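Local structure of M32 carboxypeptidase (Chitinophagaceae bacterium, 7A03) at residues E9-Y14 with Q85-L90; Q16-I21 with P65-L70; S310-K315 with S446-N451. The protein probably acts as a metal-dependent carboxypeptidase of the M32 (Taq) family, removing amino acids one at a time from the C-terminal ends of peptides. All coordinates share one frame; numbering follows the deposited sequence.

Contact 1 of 3, residues E9-Y14 with Q85-L90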
loop_
_atom_site.group_PDB
_atom_site.type_symbol
_atom_site.label_atom_id
_atom_site.label_comp_id
_atom_site.label_asym_id
_atom_site.label_seq_id
_atom_site.Cartn_x
_atom_site.Cartn_y
_atom_site.Cartn_z
ATOM N N GLU A 9 -7.632 36.115 6.847
ATOM C CA GLU A 9 -8.311 35.719 8.077
ATOM C C GLU A 9 -9.148 34.465 7.853
ATOM O O GLU A 9 -9.144 33.536 8.673
ATOM C CB GLU A 9 -9.193 36.881 8.531
ATOM C CG GLU A 9 -9.626 36.855 9.976
ATOM C CD GLU A 9 -10.124 38.217 10.435
ATOM O OE1 GLU A 9 -9.989 38.533 11.633
ATOM O OE2 GLU A 9 -10.644 38.980 9.589
ATOM N N GLN A 10 -9.845 34.413 6.721
ATOM C CA GLN A 10 -10.671 33.263 6.377
ATOM C C GLN A 10 -9.826 32.025 6.073
ATOM O O GLN A 10 -10.176 30.909 6.487
ATOM C CB GLN A 10 -11.604 33.626 5.215
ATOM C CG GLN A 10 -10.940 34.019 3.875
ATOM C CD GLN A 10 -9.749 34.965 4.004
ATOM O OE1 GLN A 10 -9.781 35.925 4.779
ATOM N NE2 GLN A 10 -8.686 34.688 3.251
ATOM N N TYR A 11 -8.713 32.186 5.351
ATOM C CA TYR A 11 -7.851 31.028 5.141
ATOM C C TYR A 11 -7.273 30.538 6.461
ATOM O O TYR A 11 -7.164 29.326 6.685
ATOM C CB TYR A 11 -6.752 31.321 4.114
ATOM C CG TYR A 11 -5.973 30.079 3.739
ATOM C CD1 TYR A 11 -6.423 29.234 2.739
ATOM C CD2 TYR A 11 -4.796 29.744 4.405
ATOM C CE1 TYR A 11 -5.729 28.076 2.406
ATOM C CE2 TYR A 11 -4.096 28.594 4.084
ATOM C CZ TYR A 11 -4.560 27.777 3.070
ATOM O OH TYR A 11 -3.873 26.635 2.748
ATOM N N ALA A 12 -6.914 31.466 7.362
ATOM C CA ALA A 12 -6.420 31.053 8.669
ATOM C C ALA A 12 -7.486 30.295 9.449
ATOM O O ALA A 12 -7.165 29.361 10.189
ATOM C CB ALA A 12 -5.907 32.260 9.460
ATOM N N ALA A 13 -8.764 30.655 9.271
ATOM C CA ALA A 13 -9.812 29.902 9.963
ATOM C C ALA A 13 -9.965 28.502 9.378
ATOM O O ALA A 13 -10.181 27.529 10.116
ATOM C CB ALA A 13 -11.138 30.667 9.929
ATOM N N TYR A 14 -9.840 28.383 8.051
ATOM C CA TYR A 14 -9.802 27.062 7.423
ATOM C C TYR A 14 -8.666 26.208 7.987
ATOM O O TYR A 14 -8.861 25.038 8.349
ATOM C CB TYR A 14 -9.676 27.226 5.909
ATOM C CG TYR A 14 -9.109 26.026 5.192
ATOM C CD1 TYR A 14 -9.892 24.903 4.947
ATOM C CD2 TYR A 14 -7.795 26.025 4.737
ATOM C CE1 TYR A 14 -9.372 23.790 4.274
ATOM C CE2 TYR A 14 -7.271 24.935 4.077
ATOM C CZ TYR A 14 -8.060 23.820 3.839
ATOM O OH TYR A 14 -7.502 22.741 3.172
ATOM N N GLN A 85 -4.997 27.530 -2.897
ATOM C CA GLN A 85 -6.132 27.221 -3.757
ATOM C C GLN A 85 -6.304 25.720 -3.918
ATOM O O GLN A 85 -7.435 25.215 -3.910
ATOM C CB GLN A 85 -5.947 27.876 -5.123
ATOM C CG GLN A 85 -6.174 29.376 -5.130
ATOM C CD GLN A 85 -6.298 29.921 -6.545
ATOM O OE1 GLN A 85 -6.701 29.204 -7.463
ATOM N NE2 GLN A 85 -5.941 31.185 -6.731
ATOM N N LYS A 86 -5.196 24.990 -4.062
ATOM C CA LYS A 86 -5.295 23.541 -4.179
ATOM C C LYS A 86 -5.838 22.925 -2.893
ATOM O O LYS A 86 -6.677 22.016 -2.940
ATOM C CB LYS A 86 -3.929 22.947 -4.546
ATOM C CG LYS A 86 -3.935 21.426 -4.748
ATOM C CD LYS A 86 -4.659 21.044 -6.030
ATOM C CE LYS A 86 -3.991 21.673 -7.255
ATOM N NZ LYS A 86 -4.612 21.228 -8.526
ATOM N N ASN A 87 -5.348 23.387 -1.739
ATOM C CA ASN A 87 -5.880 22.935 -0.452
ATOM C C ASN A 87 -7.381 23.132 -0.365
ATOM O O ASN A 87 -8.120 22.208 -0.003
ATOM C CB ASN A 87 -5.182 23.676 0.686
ATOM C CG ASN A 87 -3.822 23.092 1.006
ATOM O OD1 ASN A 87 -3.574 21.910 0.757
ATOM N ND2 ASN A 87 -2.942 23.905 1.584
ATOM N N ILE A 88 -7.850 24.338 -0.701
ATOM C CA ILE A 88 -9.284 24.619 -0.654
ATOM C C ILE A 88 -10.046 23.688 -1.597
ATOM O O ILE A 88 -11.076 23.114 -1.225
ATOM C CB ILE A 88 -9.559 26.104 -0.966
ATOM C CG1 ILE A 88 -8.906 27.006 0.085
ATOM C CG2 ILE A 88 -11.062 26.374 -1.033
ATOM C CD1 ILE A 88 -9.361 26.735 1.497
ATOM N N ALA A 89 -9.553 23.520 -2.832
ATOM C CA ALA A 89 -10.274 22.704 -3.813
ATOM C C ALA A 89 -10.353 21.243 -3.373
ATOM O O ALA A 89 -11.416 20.604 -3.461
ATOM C CB ALA A 89 -9.614 22.824 -5.190
ATOM N N LEU A 90 -9.234 20.695 -2.900
ATOM C CA LEU A 90 -9.214 19.296 -2.493
ATOM C C LEU A 90 -10.047 19.087 -1.240
ATOM O O LEU A 90 -10.774 18.093 -1.128
ATOM C CB LEU A 90 -7.775 18.823 -2.281
ATOM C CG LEU A 90 -6.991 18.663 -3.585
ATOM C CD1 LEU A 90 -5.556 18.246 -3.303
ATOM C CD2 LEU A 90 -7.683 17.660 -4.486
#

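Contact 2 of 3, residues Q16-I21 with P65-L70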
loop_
_atom_site.group_PDB
_atom_site.type_symbol
_atom_site.label_atom_id
_atom_site.label_comp_id
_atom_site.label_asym_id
_atom_site.label_seq_id
_atom_site.Cartn_x
_atom_site.Cartn_y
_atom_site.Cartn_z
ATOM N N GLN A 16 -7.096 26.523 10.850
ATOM C CA GLN A 16 -7.339 26.191 12.250
ATOM C C GLN A 16 -8.303 25.012 12.365
ATOM O O GLN A 16 -8.061 24.057 13.119
ATOM C CB GLN A 16 -7.869 27.431 12.981
ATOM C CG GLN A 16 -8.188 27.222 14.452
ATOM C CD GLN A 16 -9.596 26.700 14.671
ATOM O OE1 GLN A 16 -10.542 27.155 14.028
ATOM N NE2 GLN A 16 -9.743 25.740 15.584
ATOM N N LYS A 17 -9.387 25.039 11.582
ATOM C CA LYS A 17 -10.350 23.939 11.650
ATOM C C LYS A 17 -9.722 22.625 11.207
ATOM O O LYS A 17 -9.920 21.575 11.847
ATOM C CB LYS A 17 -11.575 24.256 10.800
ATOM C CG LYS A 17 -12.432 25.377 11.357
ATOM C CD LYS A 17 -13.568 25.705 10.400
ATOM C CE LYS A 17 -14.429 26.833 10.938
ATOM N NZ LYS A 17 -15.097 26.480 12.224
ATOM N N MET A 18 -8.973 22.657 10.099
ATOM C CA MET A 18 -8.369 21.433 9.586
ATOM C C MET A 18 -7.302 20.908 10.533
ATOM O O MET A 18 -7.133 19.694 10.681
ATOM C CB MET A 18 -7.755 21.693 8.212
ATOM C CG MET A 18 -8.761 22.111 7.151
ATOM S SD MET A 18 -10.156 20.979 6.975
ATOM C CE MET A 18 -9.330 19.591 6.201
ATOM N N GLN A 19 -6.570 21.805 11.189
ATOM C CA GLN A 19 -5.522 21.336 12.079
ATOM C C GLN A 19 -6.106 20.736 13.350
ATOM O O GLN A 19 -5.565 19.760 13.870
ATOM C CB GLN A 19 -4.499 22.447 12.302
ATOM C CG GLN A 19 -3.761 22.719 10.983
ATOM C CD GLN A 19 -2.596 23.667 11.112
ATOM O OE1 GLN A 19 -2.570 24.533 11.986
ATOM N NE2 GLN A 19 -1.618 23.516 10.217
ATOM N N LYS A 20 -7.252 21.251 13.812
ATOM C CA LYS A 20 -7.949 20.619 14.934
ATOM C C LYS A 20 -8.411 19.208 14.567
ATOM O O LYS A 20 -8.199 18.239 15.325
ATOM C CB LYS A 20 -9.138 21.500 15.328
ATOM C CG LYS A 20 -10.040 20.930 16.415
ATOM C CD LYS A 20 -11.133 21.934 16.739
ATOM C CE LYS A 20 -12.187 21.322 17.637
ATOM N NZ LYS A 20 -13.288 22.296 17.894
ATOM N N ILE A 21 -9.016 19.067 13.377
ATOM C CA ILE A 21 -9.421 17.743 12.909
ATOM C C ILE A 21 -8.219 16.810 12.848
ATOM O O ILE A 21 -8.287 15.644 13.256
ATOM C CB ILE A 21 -10.114 17.854 11.539
ATOM C CG1 ILE A 21 -11.468 18.554 11.670
ATOM C CG2 ILE A 21 -10.286 16.476 10.899
ATOM C CD1 ILE A 21 -11.953 19.119 10.354
ATOM N N PRO A 65 -21.270 22.306 9.262
ATOM C CA PRO A 65 -21.709 23.294 8.256
ATOM C C PRO A 65 -20.802 24.508 8.134
ATOM O O PRO A 65 -20.642 25.050 7.030
ATOM C CB PRO A 65 -23.115 23.685 8.743
ATOM C CG PRO A 65 -23.559 22.540 9.600
ATOM C CD PRO A 65 -22.313 22.018 10.262
ATOM N N GLU A 66 -20.211 24.960 9.244
ATOM C CA GLU A 66 -19.345 26.137 9.205
ATOM C C GLU A 66 -18.127 25.887 8.329
ATOM O O GLU A 66 -17.671 26.781 7.605
ATOM C CB GLU A 66 -18.892 26.491 10.619
ATOM C CG GLU A 66 -20.012 26.918 11.550
ATOM C CD GLU A 66 -20.651 25.751 12.284
ATOM O OE1 GLU A 66 -20.276 24.583 12.023
ATOM O OE2 GLU A 66 -21.533 26.010 13.132
ATOM N N LEU A 67 -17.595 24.667 8.376
ATOM C CA LEU A 67 -16.478 24.329 7.505
ATOM C C LEU A 67 -16.902 24.354 6.038
ATOM O O LEU A 67 -16.162 24.857 5.182
ATOM C CB LEU A 67 -15.902 22.973 7.905
ATOM C CG LEU A 67 -14.728 22.494 7.041
ATOM C CD1 LEU A 67 -13.571 23.470 7.141
ATOM C CD2 LEU A 67 -14.286 21.091 7.456
ATOM N N GLY A 68 -18.095 23.835 5.720
ATOM C CA GLY A 68 -18.555 23.889 4.342
ATOM C C GLY A 68 -18.722 25.311 3.844
ATOM O O GLY A 68 -18.322 25.642 2.719
ATOM N N SER A 69 -19.309 26.175 4.676
ATOM C CA SER A 69 -19.480 27.569 4.278
ATOM C C SER A 69 -18.137 28.249 4.041
ATOM O O SER A 69 -17.969 28.985 3.058
ATOM C CB SER A 69 -20.304 28.326 5.320
ATOM O OG SER A 69 -21.574 27.723 5.475
ATOM N N LEU A 70 -17.165 27.995 4.920
ATOM C CA LEU A 70 -15.826 28.549 4.751
ATOM C C LEU A 70 -15.178 28.068 3.453
ATOM O O LEU A 70 -14.562 28.852 2.722
ATOM C CB LEU A 70 -14.983 28.131 5.949
ATOM C CG LEU A 70 -13.656 28.817 6.243
ATOM C CD1 LEU A 70 -13.824 30.326 6.295
ATOM C CD2 LEU A 70 -13.156 28.281 7.572
#

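Contact 3 of 3, residues S310-K315 with S446-N451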
loop_
_atom_site.group_PDB
_atom_site.type_symbol
_atom_site.label_atom_id
_atom_site.label_comp_id
_atom_site.label_asym_id
_atom_site.label_seq_id
_atom_site.Cartn_x
_atom_site.Cartn_y
_atom_site.Cartn_z
ATOM N N SER A 310 18.045 -5.728 -5.451
ATOM C CA SER A 310 18.914 -5.549 -6.604
ATOM C C SER A 310 20.334 -6.004 -6.298
ATOM O O SER A 310 20.780 -6.005 -5.143
ATOM C CB SER A 310 18.928 -4.085 -7.032
ATOM O OG SER A 310 19.735 -3.309 -6.164
ATOM N N LEU A 311 21.034 -6.419 -7.355
ATOM C CA LEU A 311 22.413 -6.860 -7.195
ATOM C C LEU A 311 23.292 -5.723 -6.688
ATOM O O LEU A 311 24.142 -5.933 -5.812
ATOM C CB LEU A 311 22.944 -7.414 -8.519
ATOM C CG LEU A 311 24.371 -7.955 -8.455
ATOM C CD1 LEU A 311 24.462 -9.116 -7.495
ATOM C CD2 LEU A 311 24.814 -8.382 -9.842
ATOM N N ASN A 312 23.082 -4.504 -7.202
ATOM C CA ASN A 312 23.892 -3.361 -6.780
ATOM C C ASN A 312 23.781 -3.109 -5.285
ATOM O O ASN A 312 24.785 -2.846 -4.621
ATOM C CB ASN A 312 23.489 -2.107 -7.549
ATOM C CG ASN A 312 24.124 -2.033 -8.908
ATOM O OD1 ASN A 312 25.132 -2.687 -9.176
ATOM N ND2 ASN A 312 23.529 -1.240 -9.788
ATOM N N PHE A 313 22.566 -3.173 -4.732
ATOM C CA PHE A 313 22.395 -3.015 -3.285
ATOM C C PHE A 313 23.211 -4.062 -2.527
ATOM O O PHE A 313 23.912 -3.758 -1.544
ATOM C CB PHE A 313 20.904 -3.162 -2.961
ATOM C CG PHE A 313 20.531 -2.909 -1.517
ATOM C CD1 PHE A 313 20.459 -1.622 -1.020
ATOM C CD2 PHE A 313 20.210 -3.970 -0.685
ATOM C CE1 PHE A 313 20.072 -1.385 0.315
ATOM C CE2 PHE A 313 19.846 -3.757 0.642
ATOM C CZ PHE A 313 19.779 -2.456 1.145
ATOM N N TRP A 314 23.136 -5.310 -2.983
ATOM C CA TRP A 314 23.788 -6.404 -2.288
ATOM C C TRP A 314 25.301 -6.460 -2.504
ATOM O O TRP A 314 25.984 -7.059 -1.679
ATOM C CB TRP A 314 23.037 -7.731 -2.509
ATOM C CG TRP A 314 21.749 -7.668 -1.767
ATOM C CD1 TRP A 314 20.496 -7.408 -2.273
ATOM C CD2 TRP A 314 21.599 -7.742 -0.351
ATOM N NE1 TRP A 314 19.573 -7.358 -1.252
ATOM C CE2 TRP A 314 20.222 -7.569 -0.064
ATOM C CE3 TRP A 314 22.487 -7.965 0.704
ATOM C CZ2 TRP A 314 19.722 -7.590 1.238
ATOM C CZ3 TRP A 314 21.990 -8.002 1.994
ATOM C CH2 TRP A 314 20.622 -7.818 2.256
ATOM N N LYS A 315 25.848 -5.793 -3.524
ATOM C CA LYS A 315 27.303 -5.734 -3.636
ATOM C C LYS A 315 27.921 -5.118 -2.388
ATOM O O LYS A 315 28.959 -5.581 -1.909
ATOM C CB LYS A 315 27.703 -4.933 -4.864
ATOM C CG LYS A 315 27.488 -5.668 -6.163
ATOM C CD LYS A 315 27.895 -4.822 -7.356
ATOM C CE LYS A 315 27.336 -5.374 -8.654
ATOM N NZ LYS A 315 27.739 -4.511 -9.802
ATOM N N SER A 446 26.497 4.909 -6.517
ATOM C CA SER A 446 26.268 5.292 -5.128
ATOM C C SER A 446 25.612 4.157 -4.363
ATOM O O SER A 446 26.040 3.811 -3.259
ATOM C CB SER A 446 25.381 6.537 -5.058
ATOM O OG SER A 446 26.060 7.655 -5.614
ATOM N N ILE A 447 24.588 3.546 -4.963
ATOM C CA ILE A 447 23.923 2.403 -4.347
ATOM C C ILE A 447 24.903 1.261 -4.114
ATOM O O ILE A 447 24.966 0.688 -3.017
ATOM C CB ILE A 447 22.692 1.973 -5.168
ATOM C CG1 ILE A 447 21.597 3.039 -5.092
ATOM C CG2 ILE A 447 22.166 0.633 -4.663
ATOM C CD1 ILE A 447 20.446 2.777 -6.037
ATOM N N ALA A 448 25.691 0.917 -5.140
ATOM C CA ALA A 448 26.674 -0.155 -5.018
ATOM C C ALA A 448 27.756 0.161 -3.999
ATOM O O ALA A 448 28.445 -0.761 -3.546
ATOM C CB ALA A 448 27.323 -0.466 -6.376
ATOM N N SER A 449 27.932 1.432 -3.633
ATOM C CA SER A 449 28.903 1.805 -2.612
ATOM C C SER A 449 28.269 2.065 -1.246
ATOM O O SER A 449 28.971 2.476 -0.317
ATOM C CB SER A 449 29.731 3.012 -3.058
ATOM O OG SER A 449 28.964 4.201 -3.024
ATOM N N GLY A 450 26.963 1.836 -1.105
ATOM C CA GLY A 450 26.290 1.972 0.173
ATOM C C GLY A 450 25.763 3.355 0.491
ATOM O O GLY A 450 25.345 3.592 1.630
ATOM N N ASN A 451 25.755 4.272 -0.469
ATOM C CA ASN A 451 25.271 5.630 -0.239
ATOM C C ASN A 451 23.880 5.743 -0.863
ATOM O O ASN A 451 23.746 5.756 -2.090
ATOM C CB ASN A 451 26.246 6.620 -0.877
ATOM C CG ASN A 451 25.872 8.069 -0.612
ATOM O OD1 ASN A 451 25.002 8.362 0.218
ATOM N ND2 ASN A 451 26.518 8.984 -1.328
HETATM O O HOH W 1 24.024 -1.004 -1.081
#

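Contact 1 of 3, residues E9-Y14 with Q85-L90
Across helix 9-14 and helix 85-90 the axes come within 11.8 Å at 53°, with Y14 and I88 nearest along the backbones, and two tyrosines reach across between the helices. The Y14 ring takes the methyl CD1 of I88 almost squarely over its centre, a CH-pi contact with CD1 3.6 Å from the ring centroid. Y14 has CG anti to its own nitrogen (chi1 158°), which lays the ring against the I88 methyl. The same CD1 also lies 4.0 Å from CE1 of Y11, so one methyl serves both rings, while CD2 of Y14 rests over a face of the Y11 ring near its rim. The polar contact is at the end of Y11: N87 ND2 donates to Y11 OH at 3.1 Å, nearly straight (162°), the phenol oxygen lying close to the amide plane. N87 is gripped further by Q282, which accepts from ND2, and by the backbone N of C287, which donates to OD1. Y14 OH sits 3.5 Å from N87 CB and is hydrogen-bonded to S91 OG. A leucine in place of Y14 would probably leave the I88 methyl without its aromatic face and S91 without its phenol partner. The buried N87 amide thus has both its N-H and C=O ends satisfied, which is likely to fix its rotation beside the I88 methyl and the two rings.

Contact 2 of 3, residues Q16-I21 with P65-L70
K17 runs past L67 in the opposite direction and crosses L70 at a slant, its aliphatic chain making much of the apolar contact between helix 16-21 and helix 65-70. Its CD is 3.8 Å from L70 CD2 and 4.0 Å from L67 CD1, so the methylenes bridge two leucines one turn apart. Deeper in, L67 turns its other methyl to the first helix: CD2 is 4.2 Å from M18 SD, the two side chains crossing at about a right angle, and it also meets CD1 of I21. With CG anti to the backbone N (chi1 179°), the fork of L67 sits between K17 on the CD1 side and M18 and I21 on the CD2 side. Charge plays a looser part. K17 bends at its last torsion (chi4 -63°) and brings NZ to 4.1 Å from E66 CB, yet NZ and E66 OE1 remain 5.5 Å apart, too far for a salt bridge, though the opposite charges probably attract weakly. No hydrogen bond joins the segments. Within the second helix, S69 OG donates to P65 O from above the carbonyl plane, sharing that oxygen with S69 N. The two short segments run at 136°, closer to antiparallel than parallel. F62 of helix 44-62 touches both M18 and L67, L61 of that helix packs on I21, and L70 reaches back along helix 9-37 to Q10, A13 and Y14.

Contact 3 of 3, residues S310-K315 with S446-N451
N312 and A448 bring the two backbones close, their CA atoms 4.6 Å apart, and the nearest approach is a CA-H...O contact: A448 CA lies 3.3 Å from N312 O, with an angle of 161° at the hydrogen. A water makes the polar link. It donates to F313 O at 2.8 Å and to I447 O at 2.7 Å, joining a carbonyl of each segment where no direct hydrogen bond does. Apolar contact is small and centres on I447, whose CG2 lies 4.3 Å from F313 CB and also meets CB of N312. The same methyl rests against the backbone, with CG2 of I447 3.8 Å from F313 N. CG2 stands anti to the backbone N of I447, the branch turned to the first turn of the opposing helix. The remaining bonds shape each helix end. S310 is an N-cap: its OG accepts from F313 N at 3.2 Å. G450, with positive phi (88°), closes helix 443-448 in a Schellman motif, N451 N bonding to S446 O and G450 N to I447 O. The contact sets the start of helix 311-324 against the C-terminal end of helix 443-448. Beyond it, helix 334-341 packs on L311 and W314, and the F313 ring meets Y452, just ahead of helix 453-462.

In the fold
Contacts 1 and 2 are neighbours, their centres 9 Å apart, and both use helix 9-37: successive parts of it meet helix 82-100 and then helix 65-74. L70 ties them directly, its CD2 lying 3.4 Å from Y14 N. Since 16-21 and 65-70 both fall between 9-14 and 85-90 in sequence, the smaller loop lies within the larger. Contact 3 is remote, with centres about 44 Å from contact 1 and 47 Å from contact 2, and joins helices later in the chain. All three lie 25 to 29 Å from the chain's centre. The HExxH pattern of helix 258-277 (H267, E268, H271), consistent with the family's metal site though no metal is bound to them here, belongs to none of them.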